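Local coordinates for putative NAD dependent dehydrogenase (Micromonospora echinospora, PDB 6NOR), which binds NAD and probably acts as an NAD-dependent oxidoreductase in the biosynthesis of the antibiotic gentamicin, at residues T93-H98 with E115-L120; L120-A125 with A339-L344; A148-R153 with V272-W277; V170-R175 with E259-E264. One frame throughout, in Å; residues are numbered along the deposited sequence.

Interaction 1: T93-H98 with E115-L120; sequences TPAATH and EKPLVL. With NAD (nicotinamide-adenine-dinucleotide), chain G.
Ala95 and His98 bring the turn 93-98 against the loop 115-120, their CA atoms 6.4 Å from Pro117 CA and 6.1 Å from Val119 CA respectively. The first segment leads from strand 86-91 into helix 98-107, and the second follows strand 111-114, with a cis peptide bond before Pro117. The His98 imidazole bridges the two segments. Its CG lies anti to the carbonyl carbon (chi1 -71°), which aims the ring at the second loop. ND1 donates to Pro117 O at 2.8 Å, with the acceptor in the ring plane and an N-H...O angle of 146°, and more loosely to Leu118 O at 3.3 Å, approaching that oxygen from above its carbonyl plane. Across the ring, NE2 donates to Thr93 O at 2.8 Å, and Ala95 CA sits over the centre of one ring face. Apolar contacts flank the imidazole: Ala95 CB meets Pro117 CG at 4.0 Å, and Leu120 CD1 reaches Ala96 CA. On the cofactor side, Lys116 O accepts from NAD O2D at 2.8 Å, while Glu115 OE1 takes the carboxamide N7N of NAD at 2.9 Å and OE2 is held by His39. Because carbonyl oxygens hold both ring nitrogens, the rotation of His98 is fixed beside the NAD-binding loop of the Rossmann fold.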
loop_
_atom_site.group_PDB
_atom_site.type_symbol
_atom_site.label_atom_id
_atom_site.label_comp_id
_atom_site.label_asym_id
_atom_site.label_seq_id
_atom_site.Cartn_x
_atom_site.Cartn_y
_atom_site.Cartn_z
ATOM N N THR A 93 -2.584 36.099 -9.398
ATOM C CA THR A 93 -2.689 36.421 -10.805
ATOM C C THR A 93 -1.589 35.652 -11.518
ATOM O O THR A 93 -0.832 34.956 -10.857
ATOM C CB THR A 93 -2.564 37.923 -11.006
ATOM O OG1 THR A 93 -1.288 38.357 -10.516
ATOM C CG2 THR A 93 -3.668 38.635 -10.245
ATOM N N PRO A 94 -1.495 35.751 -12.861
ATOM C CA PRO A 94 -0.371 35.070 -13.516
ATOM C C PRO A 94 0.974 35.513 -12.966
ATOM O O PRO A 94 1.110 36.652 -12.469
ATOM C CB PRO A 94 -0.527 35.480 -14.966
ATOM C CG PRO A 94 -1.975 35.655 -15.128
ATOM C CD PRO A 94 -2.421 36.306 -13.863
ATOM N N ALA A 95 1.950 34.614 -13.052
ATOM C CA ALA A 95 3.234 34.792 -12.368
ATOM C C ALA A 95 3.909 36.134 -12.658
ATOM O O ALA A 95 4.377 36.787 -11.744
ATOM C CB ALA A 95 4.173 33.650 -12.725
ATOM N N ALA A 96 3.950 36.556 -13.916
ATOM C CA ALA A 96 4.681 37.784 -14.263
ATOM C C ALA A 96 4.011 39.066 -13.764
ATOM O O ALA A 96 4.650 40.110 -13.706
ATOM C CB ALA A 96 4.899 37.872 -15.765
ATOM N N THR A 97 2.740 38.990 -13.378
ATOM C CA THR A 97 2.054 40.160 -12.856
ATOM C C THR A 97 2.280 40.330 -11.348
ATOM O O THR A 97 1.976 41.373 -10.796
ATOM C CB THR A 97 0.535 40.102 -13.148
ATOM O OG1 THR A 97 -0.055 39.033 -12.406
ATOM C CG2 THR A 97 0.269 39.887 -14.639
ATOM N N HIS A 98 2.828 39.322 -10.678
ATOM C CA HIS A 98 3.020 39.394 -9.225
ATOM C C HIS A 98 3.845 40.585 -8.755
ATOM O O HIS A 98 3.460 41.282 -7.820
ATOM C CB HIS A 98 3.695 38.117 -8.701
ATOM C CG HIS A 98 2.812 36.921 -8.737
ATOM N ND1 HIS A 98 3.244 35.665 -8.374
ATOM C CD2 HIS A 98 1.520 36.783 -9.107
ATOM C CE1 HIS A 98 2.255 34.808 -8.518
ATOM N NE2 HIS A 98 1.197 35.463 -8.959
ATOM N N GLU A 115 0.846 34.618 -4.246
ATOM C CA GLU A 115 0.954 33.247 -4.633
ATOM C C GLU A 115 2.353 32.909 -5.156
ATOM O O GLU A 115 3.076 33.769 -5.629
ATOM C CB GLU A 115 -0.082 32.907 -5.687
ATOM C CG GLU A 115 -1.282 32.192 -5.143
ATOM C CD GLU A 115 -0.926 30.939 -4.339
ATOM O OE1 GLU A 115 0.101 30.282 -4.629
ATOM O OE2 GLU A 115 -1.690 30.611 -3.416
ATOM N N LYS A 116 2.715 31.644 -5.015
ATOM C CA LYS A 116 3.817 31.013 -5.722
ATOM C C LYS A 116 3.660 31.179 -7.244
ATOM O O LYS A 116 2.560 31.072 -7.765
ATOM C CB LYS A 116 3.851 29.524 -5.353
ATOM C CG LYS A 116 4.062 28.660 -6.566
ATOM C CD LYS A 116 3.159 27.524 -6.584
ATOM C CE LYS A 116 2.666 27.189 -7.974
ATOM N NZ LYS A 116 1.782 25.989 -7.860
ATOM N N PRO A 117 4.755 31.459 -7.960
ATOM C CA PRO A 117 6.068 31.811 -7.420
ATOM C C PRO A 117 6.067 33.273 -7.026
ATOM O O PRO A 117 5.409 34.052 -7.707
ATOM C CB PRO A 117 7.021 31.541 -8.592
ATOM C CG PRO A 117 6.191 31.771 -9.798
ATOM C CD PRO A 117 4.769 31.392 -9.431
ATOM N N LEU A 118 6.746 33.631 -5.942
ATOM C CA LEU A 118 6.694 35.003 -5.433
ATOM C C LEU A 118 6.908 35.980 -6.586
ATOM O O LEU A 118 5.999 36.693 -6.964
ATOM C CB LEU A 118 7.736 35.226 -4.330
ATOM C CG LEU A 118 7.697 36.617 -3.696
ATOM C CD1 LEU A 118 6.336 36.855 -3.150
ATOM C CD2 LEU A 118 8.740 36.811 -2.589
ATOM N N VAL A 119 8.105 35.955 -7.156
ATOM C CA VAL A 119 8.465 36.734 -8.325
ATOM C C VAL A 119 9.364 35.877 -9.209
ATOM O O VAL A 119 9.623 34.730 -8.894
ATOM C CB VAL A 119 9.212 37.997 -7.943
ATOM C CG1 VAL A 119 8.263 38.994 -7.256
ATOM C CG2 VAL A 119 10.366 37.626 -7.053
ATOM N N LEU A 120 9.865 36.431 -10.307
ATOM C CA LEU A 120 10.622 35.609 -11.243
ATOM C C LEU A 120 12.110 35.940 -11.302
ATOM O O LEU A 120 12.803 35.494 -12.200
ATOM C CB LEU A 120 10.007 35.723 -12.634
ATOM C CG LEU A 120 8.536 35.288 -12.652
ATOM C CD1 LEU A 120 7.854 35.733 -13.947
ATOM C CD2 LEU A 120 8.416 33.764 -12.416
HETATM P PA NAD G . -6.026 31.319 -13.310
HETATM O O1A NAD G . -5.702 31.454 -14.818
HETATM O O2A NAD G . -7.052 30.293 -13.011
HETATM O O5B NAD G . -6.536 32.701 -12.770
HETATM C C5B NAD G . -5.784 33.866 -13.061
HETATM C C4B NAD G . -6.750 35.057 -12.828
HETATM O O4B NAD G . -6.101 36.185 -12.785
HETATM C C3B NAD G . -7.690 35.164 -14.007
HETATM O O3B NAD G . -8.959 35.301 -13.526
HETATM C C2B NAD G . -7.232 36.452 -14.745
HETATM O O2B NAD G . -8.405 37.062 -15.395
HETATM C C1B NAD G . -6.842 37.181 -13.780
HETATM N N9A NAD G . -5.851 38.171 -14.160
HETATM C C8A NAD G . -4.887 38.121 -15.101
HETATM N N7A NAD G . -4.187 39.280 -15.036
HETATM C C5A NAD G . -4.716 40.034 -14.071
HETATM C C6A NAD G . -4.409 41.279 -13.608
HETATM N N6A NAD G . -3.404 42.110 -14.050
HETATM N N1A NAD G . -5.098 41.806 -12.606
HETATM C C2A NAD G . -6.130 41.123 -12.053
HETATM N N3A NAD G . -6.442 39.891 -12.521
HETATM C C4A NAD G . -5.738 39.346 -13.520
HETATM O O3 NAD G . -4.691 30.991 -12.589
HETATM P PN NAD G . -4.488 30.353 -11.144
HETATM O O1N NAD G . -5.482 30.805 -10.124
HETATM O O2N NAD G . -4.473 28.838 -11.256
HETATM O O5D NAD G . -3.063 30.834 -10.676
HETATM C C5D NAD G . -2.869 32.135 -10.155
HETATM C C4D NAD G . -1.628 32.133 -9.240
HETATM O O4D NAD G . -1.722 31.265 -8.274
HETATM C C3D NAD G . -0.364 31.708 -10.045
HETATM O O3D NAD G . 0.649 32.447 -9.660
HETATM C C2D NAD G . -0.185 30.216 -9.692
HETATM O O2D NAD G . 1.247 29.835 -9.856
HETATM C C1D NAD G . -0.573 30.150 -8.450
HETATM N N1N NAD G . -1.096 28.862 -8.103
HETATM C C2N NAD G . -0.777 28.331 -6.858
HETATM C C3N NAD G . -1.257 27.080 -6.465
HETATM C C7N NAD G . -0.839 26.556 -5.081
HETATM O O7N NAD G . -1.144 25.473 -4.740
HETATM N N7N NAD G . -0.052 27.383 -4.233
HETATM C C4N NAD G . -2.051 26.326 -7.299
HETATM C C5N NAD G . -2.384 26.856 -8.546
HETATM C C6N NAD G . -1.898 28.130 -8.946
#

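Interaction 2: L120-A125 with A339-L344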
loop_
_atom_site.group_PDB
_atom_site.type_symbol
_atom_site.label_atom_id
_atom_site.label_comp_id
_atom_site.label_asym_id
_atom_site.label_seq_id
_atom_site.Cartn_x
_atom_site.Cartn_y
_atom_site.Cartn_z
ATOM N N LEU A 120 9.865 36.431 -10.307
ATOM C CA LEU A 120 10.622 35.609 -11.243
ATOM C C LEU A 120 12.110 35.940 -11.302
ATOM O O LEU A 120 12.803 35.494 -12.200
ATOM C CB LEU A 120 10.007 35.723 -12.634
ATOM C CG LEU A 120 8.536 35.288 -12.652
ATOM C CD1 LEU A 120 7.854 35.733 -13.947
ATOM C CD2 LEU A 120 8.416 33.764 -12.416
ATOM N N SER A 121 12.606 36.710 -10.348
ATOM C CA SER A 121 14.033 36.989 -10.294
ATOM C C SER A 121 14.461 37.235 -8.859
ATOM O O SER A 121 13.663 37.651 -8.023
ATOM C CB SER A 121 14.389 38.177 -11.188
ATOM O OG SER A 121 13.966 39.402 -10.613
ATOM N N THR A 122 15.711 36.924 -8.562
ATOM C CA THR A 122 16.237 37.088 -7.217
ATOM C C THR A 122 16.199 38.549 -6.783
ATOM O O THR A 122 15.842 38.854 -5.650
ATOM C CB THR A 122 17.662 36.548 -7.130
ATOM O OG1 THR A 122 17.620 35.137 -7.357
ATOM C CG2 THR A 122 18.274 36.821 -5.760
ATOM N N GLY A 123 16.543 39.448 -7.698
ATOM C CA GLY A 123 16.486 40.877 -7.429
ATOM C C GLY A 123 15.127 41.356 -6.969
ATOM O O GLY A 123 14.992 42.000 -5.933
ATOM N N HIS A 124 14.108 41.019 -7.741
ATOM C CA HIS A 124 12.737 41.377 -7.409
ATOM C C HIS A 124 12.328 40.865 -6.047
ATOM O O HIS A 124 11.592 41.522 -5.342
ATOM C CB HIS A 124 11.780 40.828 -8.450
ATOM C CG HIS A 124 11.859 41.529 -9.763
ATOM N ND1 HIS A 124 11.292 41.024 -10.913
ATOM C CD2 HIS A 124 12.447 42.694 -10.113
ATOM C CE1 HIS A 124 11.523 41.854 -11.913
ATOM N NE2 HIS A 124 12.228 42.871 -11.455
ATOM N N ALA A 125 12.818 39.694 -5.674
ATOM C CA ALA A 125 12.402 39.091 -4.413
ATOM C C ALA A 125 13.042 39.820 -3.257
ATOM O O ALA A 125 12.375 40.141 -2.291
ATOM C CB ALA A 125 12.759 37.597 -4.362
ATOM N N ALA A 339 15.483 32.222 -1.067
ATOM C CA ALA A 339 16.307 31.048 -1.251
ATOM C C ALA A 339 15.739 30.151 -2.362
ATOM O O ALA A 339 16.485 29.609 -3.162
ATOM C CB ALA A 339 16.437 30.286 0.050
ATOM N N VAL A 340 14.418 30.014 -2.423
ATOM C CA VAL A 340 13.802 29.191 -3.463
ATOM C C VAL A 340 14.011 29.816 -4.837
ATOM O O VAL A 340 14.346 29.127 -5.792
ATOM C CB VAL A 340 12.293 28.993 -3.226
ATOM C CG1 VAL A 340 11.659 28.338 -4.417
ATOM C CG2 VAL A 340 12.047 28.176 -1.977
ATOM N N VAL A 341 13.812 31.130 -4.938
ATOM C CA VAL A 341 13.940 31.803 -6.226
ATOM C C VAL A 341 15.354 31.638 -6.811
ATOM O O VAL A 341 15.508 31.414 -8.005
ATOM C CB VAL A 341 13.585 33.317 -6.128
ATOM C CG1 VAL A 341 13.897 34.019 -7.422
ATOM C CG2 VAL A 341 12.106 33.509 -5.794
ATOM N N GLU A 342 16.386 31.729 -5.986
ATOM C CA GLU A 342 17.723 31.618 -6.548
ATOM C C GLU A 342 18.087 30.177 -6.871
ATOM O O GLU A 342 18.835 29.928 -7.813
ATOM C CB GLU A 342 18.781 32.240 -5.636
ATOM C CG GLU A 342 18.649 31.966 -4.181
ATOM C CD GLU A 342 19.289 33.066 -3.346
ATOM O OE1 GLU A 342 19.363 34.212 -3.834
ATOM O OE2 GLU A 342 19.732 32.785 -2.210
ATOM N N THR A 343 17.535 29.229 -6.124
ATOM C CA THR A 343 17.709 27.839 -6.488
ATOM C C THR A 343 17.126 27.570 -7.864
ATOM O O THR A 343 17.776 26.954 -8.696
ATOM C CB THR A 343 17.070 26.891 -5.487
ATOM O OG1 THR A 343 17.626 27.125 -4.186
ATOM C CG2 THR A 343 17.399 25.461 -5.899
ATOM N N LEU A 344 15.923 28.072 -8.126
ATOM C CA LEU A 344 15.300 27.848 -9.433
ATOM C C LEU A 344 16.054 28.541 -10.558
ATOM O O LEU A 344 16.144 28.012 -11.670
ATOM C CB LEU A 344 13.849 28.332 -9.449
ATOM C CG LEU A 344 12.832 27.625 -8.548
ATOM C CD1 LEU A 344 11.452 28.230 -8.750
ATOM C CD2 LEU A 344 12.814 26.153 -8.847
#
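Thr122 and Glu342 meet because of their first torsions: Thr122 puts OG1 beside its backbone N (chi1 -65°), which leaves CG2 anti to that N, while Glu342 CG is tucked between its own N and carbonyl carbon (chi1 42°), the chain running on extended. The methyl CG2 of Thr122 thus approaches Glu342 OE1 at 3.4 Å, and the hydroxyl oxygen OG1 rests against Glu342 CB at 3.6 Å, the two side chains crossing at a slant. Val341 supplies the apolar half. Its CG1 pushes against the backbone where helix 122-134 starts, 3.6 Å from both Ser121 C and Thr122 N, and its other methyl, CG2, approaches Ala125 CB at 4.4 Å. Helix 122-134 belongs to the Rossmann-type NAD-binding domain, whereas helix 334-353 comes from near the C-terminus, so the contact joins parts of the chain more than two hundred residues apart. Ser121 is the N-cap: its OG accepts from His124 N at 3.3 Å with an N-H...O angle of 162°, fixing the first turn against which Val341 packs. No hydrogen bond spans the two segments. Beyond them, Trp200 of helix 199-209 also touches Val341, and Glu342 OE1 makes a long, weak ion pair with Arg126.

Interaction 3: A148-R153 with V272-W277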
loop_
_atom_site.group_PDB
_atom_site.type_symbol
_atom_site.label_atom_id
_atom_site.label_comp_id
_atom_site.label_asym_id
_atom_site.label_seq_id
_atom_site.Cartn_x
_atom_site.Cartn_y
_atom_site.Cartn_z
ATOM N N ALA A 148 0.907 21.786 5.287
ATOM C CA ALA A 148 0.049 20.618 5.228
ATOM C C ALA A 148 0.278 19.743 6.456
ATOM O O ALA A 148 1.398 19.355 6.747
ATOM C CB ALA A 148 0.304 19.817 3.936
ATOM N N PRO A 149 -0.799 19.433 7.173
ATOM C CA PRO A 149 -0.798 18.701 8.445
ATOM C C PRO A 149 0.047 17.422 8.393
ATOM O O PRO A 149 0.831 17.137 9.299
ATOM C CB PRO A 149 -2.273 18.362 8.641
ATOM C CG PRO A 149 -3.004 19.385 7.857
ATOM C CD PRO A 149 -2.159 19.702 6.683
ATOM N N LYS A 150 -0.119 16.666 7.319
ATOM C CA LYS A 150 0.632 15.443 7.118
ATOM C C LYS A 150 2.128 15.695 6.994
ATOM O O LYS A 150 2.927 14.960 7.568
ATOM C CB LYS A 150 0.111 14.710 5.876
ATOM C CG LYS A 150 0.781 13.414 5.592
ATOM C CD LYS A 150 0.193 12.753 4.363
ATOM C CE LYS A 150 -1.303 12.627 4.501
ATOM N NZ LYS A 150 -1.840 11.939 3.341
ATOM N N PHE A 151 2.504 16.730 6.242
ATOM C CA PHE A 151 3.907 17.058 6.031
ATOM C C PHE A 151 4.538 17.676 7.275
ATOM O O PHE A 151 5.698 17.466 7.537
ATOM C CB PHE A 151 4.056 18.001 4.834
ATOM C CG PHE A 151 3.852 17.332 3.498
ATOM C CD1 PHE A 151 3.840 15.958 3.384
ATOM C CD2 PHE A 151 3.644 18.077 2.370
ATOM C CE1 PHE A 151 3.642 15.343 2.148
ATOM C CE2 PHE A 151 3.451 17.479 1.139
ATOM C CZ PHE A 151 3.448 16.108 1.027
ATOM N N VAL A 152 3.765 18.420 8.048
ATOM C CA VAL A 152 4.236 18.960 9.306
ATOM C C VAL A 152 4.609 17.835 10.258
ATOM O O VAL A 152 5.691 17.829 10.836
ATOM C CB VAL A 152 3.172 19.870 9.951
ATOM C CG1 VAL A 152 3.552 20.208 11.358
ATOM C CG2 VAL A 152 3.002 21.138 9.129
ATOM N N ARG A 153 3.714 16.866 10.391
ATOM C CA ARG A 153 4.015 15.637 11.107
ATOM C C ARG A 153 5.286 14.963 10.619
ATOM O O ARG A 153 6.125 14.586 11.411
ATOM C CB ARG A 153 2.856 14.660 10.985
ATOM C CG ARG A 153 3.107 13.361 11.701
ATOM C CD ARG A 153 3.408 13.602 13.170
ATOM N NE ARG A 153 3.107 12.433 13.971
ATOM C CZ ARG A 153 3.780 12.072 15.054
ATOM N NH1 ARG A 153 4.812 12.785 15.460
ATOM N NH2 ARG A 153 3.419 10.990 15.727
ATOM N N VAL A 272 12.077 8.794 6.723
ATOM C CA VAL A 272 10.706 9.247 6.832
ATOM C C VAL A 272 10.145 9.516 5.438
ATOM O O VAL A 272 10.814 10.116 4.624
ATOM C CB VAL A 272 10.587 10.519 7.693
ATOM C CG1 VAL A 272 9.133 10.935 7.832
ATOM C CG2 VAL A 272 11.176 10.305 9.055
ATOM N N THR A 273 8.932 9.043 5.155
ATOM C CA THR A 273 8.274 9.340 3.886
ATOM C C THR A 273 6.850 9.747 4.130
ATOM O O THR A 273 6.274 9.408 5.158
ATOM C CB THR A 273 8.260 8.145 2.878
ATOM O OG1 THR A 273 7.373 7.123 3.337
ATOM C CG2 THR A 273 9.668 7.567 2.637
ATOM N N ALA A 274 6.284 10.480 3.180
ATOM C CA ALA A 274 4.910 10.930 3.287
ATOM C C ALA A 274 4.354 11.122 1.894
ATOM O O ALA A 274 5.044 11.565 0.993
ATOM C CB ALA A 274 4.809 12.212 4.103
ATOM N N ASP A 275 3.093 10.766 1.735
ATOM C CA ASP A 275 2.428 10.766 0.455
ATOM C C ASP A 275 1.107 11.502 0.590
ATOM O O ASP A 275 0.209 11.055 1.305
ATOM C CB ASP A 275 2.222 9.318 -0.003
ATOM C CG ASP A 275 1.734 9.203 -1.418
ATOM O OD1 ASP A 275 0.972 10.082 -1.876
ATOM O OD2 ASP A 275 2.096 8.202 -2.074
ATOM N N LEU A 276 0.979 12.625 -0.095
ATOM C CA LEU A 276 -0.210 13.460 0.052
ATOM C C LEU A 276 -1.446 12.865 -0.616
ATOM O O LEU A 276 -2.417 12.536 0.057
ATOM C CB LEU A 276 0.049 14.853 -0.506
ATOM C CG LEU A 276 -1.049 15.881 -0.269
ATOM C CD1 LEU A 276 -1.319 16.026 1.214
ATOM C CD2 LEU A 276 -0.696 17.228 -0.883
ATOM N N TRP A 277 -1.404 12.742 -1.937
ATOM C CA TRP A 277 -2.569 12.322 -2.719
ATOM C C TRP A 277 -2.809 10.809 -2.748
ATOM O O TRP A 277 -3.956 10.392 -2.843
ATOM C CB TRP A 277 -2.448 12.845 -4.148
ATOM C CG TRP A 277 -2.319 14.331 -4.167
ATOM C CD1 TRP A 277 -1.228 15.061 -4.521
ATOM C CD2 TRP A 277 -3.305 15.263 -3.741
ATOM N NE1 TRP A 277 -1.477 16.402 -4.360
ATOM C CE2 TRP A 277 -2.750 16.551 -3.879
ATOM C CE3 TRP A 277 -4.614 15.137 -3.261
ATOM C CZ2 TRP A 277 -3.466 17.706 -3.572
ATOM C CZ3 TRP A 277 -5.318 16.290 -2.951
ATOM C CH2 TRP A 277 -4.740 17.555 -3.110
#
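Phe151 and Lys150, neighbours on helix 149-157, divide between them the contact with strand 270-275, outermost in its own chain, and with Leu276 just after it. The short axes run antiparallel, 178° apart and 8.7 Å at closest approach. Tight packing lies at the rim of the Phe151 ring: Ala274 CB sits at the ring edge, near its plane, 3.9 Å from CE1, and Leu276 CB is 3.9 Å from CZ, with the Phe151 and Leu276 side chains crossing at about a right angle. Leu261 of the adjoining strand extends this apolar patch. Lys150, extended through its first two torsions and bent at the third (chi3 -54°), reaches the Asp275 carbonyl. There NZ donates to Asp275 O at 3.0 Å, tilted 25° from the carbonyl plane, and weakly to Leu276 O at 3.4 Å, while Gly279 O is a further acceptor. The looser side is that of Asp275, partly exposed, whose CB points away from the helix and whose OD1 accepts from Gln278 N. Arg153 bonds Glu304 O and Ala292 O of the second subunit, and the strand pairs antiparallel with a strand of that chain. Main-chain oxygens thus satisfy a buried ammonium group, which probably favours its charged form although Asp275 OD1 stays 6.2 Å from NZ.

Interaction 4: V170-R175 with E259-E264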
loop_
_atom_site.group_PDB
_atom_site.type_symbol
_atom_site.label_atom_id
_atom_site.label_comp_id
_atom_site.label_asym_id
_atom_site.label_seq_id
_atom_site.Cartn_x
_atom_site.Cartn_y
_atom_site.Cartn_z
ATOM N N VAL A 170 17.284 13.626 0.465
ATOM C CA VAL A 170 15.911 14.043 0.520
ATOM C C VAL A 170 15.407 14.046 -0.913
ATOM O O VAL A 170 16.160 14.336 -1.840
ATOM C CB VAL A 170 15.739 15.405 1.194
ATOM C CG1 VAL A 170 16.487 16.500 0.436
ATOM C CG2 VAL A 170 14.263 15.749 1.303
ATOM N N ARG A 171 14.152 13.663 -1.094
ATOM C CA ARG A 171 13.574 13.601 -2.409
ATOM C C ARG A 171 12.126 14.072 -2.378
ATOM O O ARG A 171 11.358 13.639 -1.556
ATOM C CB ARG A 171 13.653 12.185 -2.966
ATOM C CG ARG A 171 12.815 11.984 -4.207
ATOM C CD ARG A 171 13.364 10.892 -5.127
ATOM N NE ARG A 171 12.790 11.001 -6.472
ATOM C CZ ARG A 171 11.625 10.469 -6.816
ATOM N NH1 ARG A 171 10.910 9.789 -5.919
ATOM N NH2 ARG A 171 11.179 10.609 -8.047
ATOM N N VAL A 172 11.785 14.973 -3.282
ATOM C CA VAL A 172 10.420 15.398 -3.467
ATOM C C VAL A 172 10.010 15.189 -4.907
ATOM O O VAL A 172 10.654 15.683 -5.810
ATOM C CB VAL A 172 10.204 16.871 -3.121
ATOM C CG1 VAL A 172 8.750 17.196 -3.266
ATOM C CG2 VAL A 172 10.677 17.168 -1.714
ATOM N N ALA A 173 8.937 14.440 -5.107
ATOM C CA ALA A 173 8.399 14.207 -6.426
ATOM C C ALA A 173 7.049 14.869 -6.557
ATOM O O ALA A 173 6.195 14.729 -5.691
ATOM C CB ALA A 173 8.299 12.703 -6.705
ATOM N N PHE A 174 6.853 15.619 -7.626
ATOM C CA PHE A 174 5.587 16.325 -7.765
ATOM C C PHE A 174 5.127 16.257 -9.220
ATOM O O PHE A 174 5.757 16.790 -10.121
ATOM C CB PHE A 174 5.717 17.761 -7.217
ATOM C CG PHE A 174 4.397 18.491 -7.036
ATOM C CD1 PHE A 174 3.199 17.908 -7.378
ATOM C CD2 PHE A 174 4.355 19.679 -6.354
ATOM C CE1 PHE A 174 2.009 18.551 -7.182
ATOM C CE2 PHE A 174 3.153 20.333 -6.129
ATOM C CZ PHE A 174 1.975 19.765 -6.550
ATOM N N ARG A 175 4.027 15.548 -9.430
ATOM C CA ARG A 175 3.568 15.227 -10.769
ATOM C C ARG A 175 2.095 15.472 -10.985
ATOM O O ARG A 175 1.262 15.117 -10.162
ATOM C CB ARG A 175 3.882 13.782 -11.098
ATOM C CG ARG A 175 5.371 13.536 -11.228
ATOM C CD ARG A 175 5.662 12.086 -11.084
ATOM N NE ARG A 175 7.086 11.807 -11.128
ATOM C CZ ARG A 175 7.618 10.730 -10.577
ATOM N NH1 ARG A 175 6.834 9.876 -9.944
ATOM N NH2 ARG A 175 8.918 10.514 -10.656
ATOM N N GLU A 259 -2.701 13.658 -9.748
ATOM C CA GLU A 259 -1.664 14.329 -8.986
ATOM C C GLU A 259 -0.885 13.415 -8.028
ATOM O O GLU A 259 -1.473 12.604 -7.321
ATOM C CB GLU A 259 -2.311 15.460 -8.192
ATOM C CG GLU A 259 -1.535 16.749 -8.156
ATOM C CD GLU A 259 -2.339 17.864 -7.526
ATOM O OE1 GLU A 259 -1.801 18.983 -7.390
ATOM O OE2 GLU A 259 -3.513 17.617 -7.164
ATOM N N GLN A 260 0.438 13.548 -8.024
ATOM C CA GLN A 260 1.281 12.832 -7.064
ATOM C C GLN A 260 2.163 13.829 -6.321
ATOM O O GLN A 260 2.809 14.670 -6.936
ATOM C CB GLN A 260 2.195 11.788 -7.740
ATOM C CG GLN A 260 1.567 10.755 -8.639
ATOM C CD GLN A 260 2.629 9.846 -9.274
ATOM O OE1 GLN A 260 3.787 9.877 -8.886
ATOM N NE2 GLN A 260 2.233 9.049 -10.252
ATOM N N LEU A 261 2.226 13.720 -5.004
ATOM C CA LEU A 261 3.174 14.532 -4.255
ATOM C C LEU A 261 3.733 13.739 -3.084
ATOM O O LEU A 261 3.015 13.393 -2.159
ATOM C CB LEU A 261 2.521 15.859 -3.786
ATOM C CG LEU A 261 3.392 16.821 -2.963
ATOM C CD1 LEU A 261 4.773 17.043 -3.579
ATOM C CD2 LEU A 261 2.697 18.178 -2.668
ATOM N N THR A 262 5.028 13.466 -3.128
ATOM C CA THR A 262 5.685 12.696 -2.076
ATOM C C THR A 262 7.003 13.322 -1.580
ATOM O O THR A 262 7.721 14.014 -2.304
ATOM C CB THR A 262 5.998 11.252 -2.534
ATOM O OG1 THR A 262 6.970 11.294 -3.576
ATOM C CG2 THR A 262 4.739 10.509 -3.051
ATOM N N VAL A 263 7.308 13.036 -0.325
ATOM C CA VAL A 263 8.500 13.512 0.328
ATOM C C VAL A 263 9.209 12.343 0.981
ATOM O O VAL A 263 8.584 11.523 1.637
ATOM C CB VAL A 263 8.188 14.567 1.397
ATOM C CG1 VAL A 263 9.471 15.020 2.050
ATOM C CG2 VAL A 263 7.463 15.760 0.786
ATOM N N GLU A 264 10.517 12.276 0.799
ATOM C CA GLU A 264 11.329 11.202 1.343
ATOM C C GLU A 264 12.604 11.779 1.935
ATOM O O GLU A 264 13.305 12.539 1.291
ATOM C CB GLU A 264 11.637 10.200 0.241
ATOM C CG GLU A 264 12.371 8.950 0.629
ATOM C CD GLU A 264 12.680 8.088 -0.608
ATOM O OE1 GLU A 264 12.715 6.843 -0.489
ATOM O OE2 GLU A 264 12.874 8.659 -1.709
HETATM O O HOH W 1 9.508 11.512 -2.641
#
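Phe174 and Leu261 form the main bump and hollow between these two strands. The Leu261 methyl CD1 lies over one face of the Phe174 ring, a CH-pi contact 4.1 Å from the centroid and 28° off the ring normal, while Glu259 OE1 borders the ring edge, 3.8 Å from CE1. The same CD1 also nestles against Val172 CG1 at 4.0 Å, so one methyl is wedged between a valine branch and an aromatic ring; Phe174 CG, anti to the backbone N (chi1 -168°), places the ring for this. Helix 199-209 packs on Val172 and Val263 from this side. On the reverse face Arg171, Ala173 and Arg175 lie beside Glu264, Thr262 and Gln260 as cross-strand, hydrogen-bonded pairs. The small Ala173 makes a shallow spot where Thr262 OG1 rests 3.7 Å from its CB, and a water joins that hydroxyl to Arg171 O. Gln260 OE1 meets the edge of the Arg175 guanidinium, accepting from NH1 at 3.2 Å. Asp250 forms salt bridges with both arginines, and Arg175 and Glu264 also pair with Glu264 and Arg175 of the third subunit. Six backbone hydrogen bonds, among them Arg171 N to Glu264 O at 2.8 Å, set the antiparallel register of this sheet, the open beta-sheet of the GFO/IDH/MocA C-terminal domain, here meeting another subunit.

How the interactions relate
Interactions 1, 3 and 4 are buried, whereas interaction 2 is only partly so. Interactions 1 and 2 share Leu120 and touch through Val119 against the start of helix 122-134; the first is mixed, with a carbonyl-held His98, apolar packing and direct contact with NAD, the second mostly van der Waals. Interactions 3 and 4 meet in the mixed sheet, where strands 260-267 and 270-275 are neighbours: Ala274 N lies 3.0 Å from Val263 O, a probable hydrogen bond. Interaction 4 is regular strand pairing, while interaction 3 lays a helix against the strand that is outermost in the chain; they face different partner subunits. The centres of interactions 1 and 3 are about 26 Å apart, on opposite sides of the chain's centre.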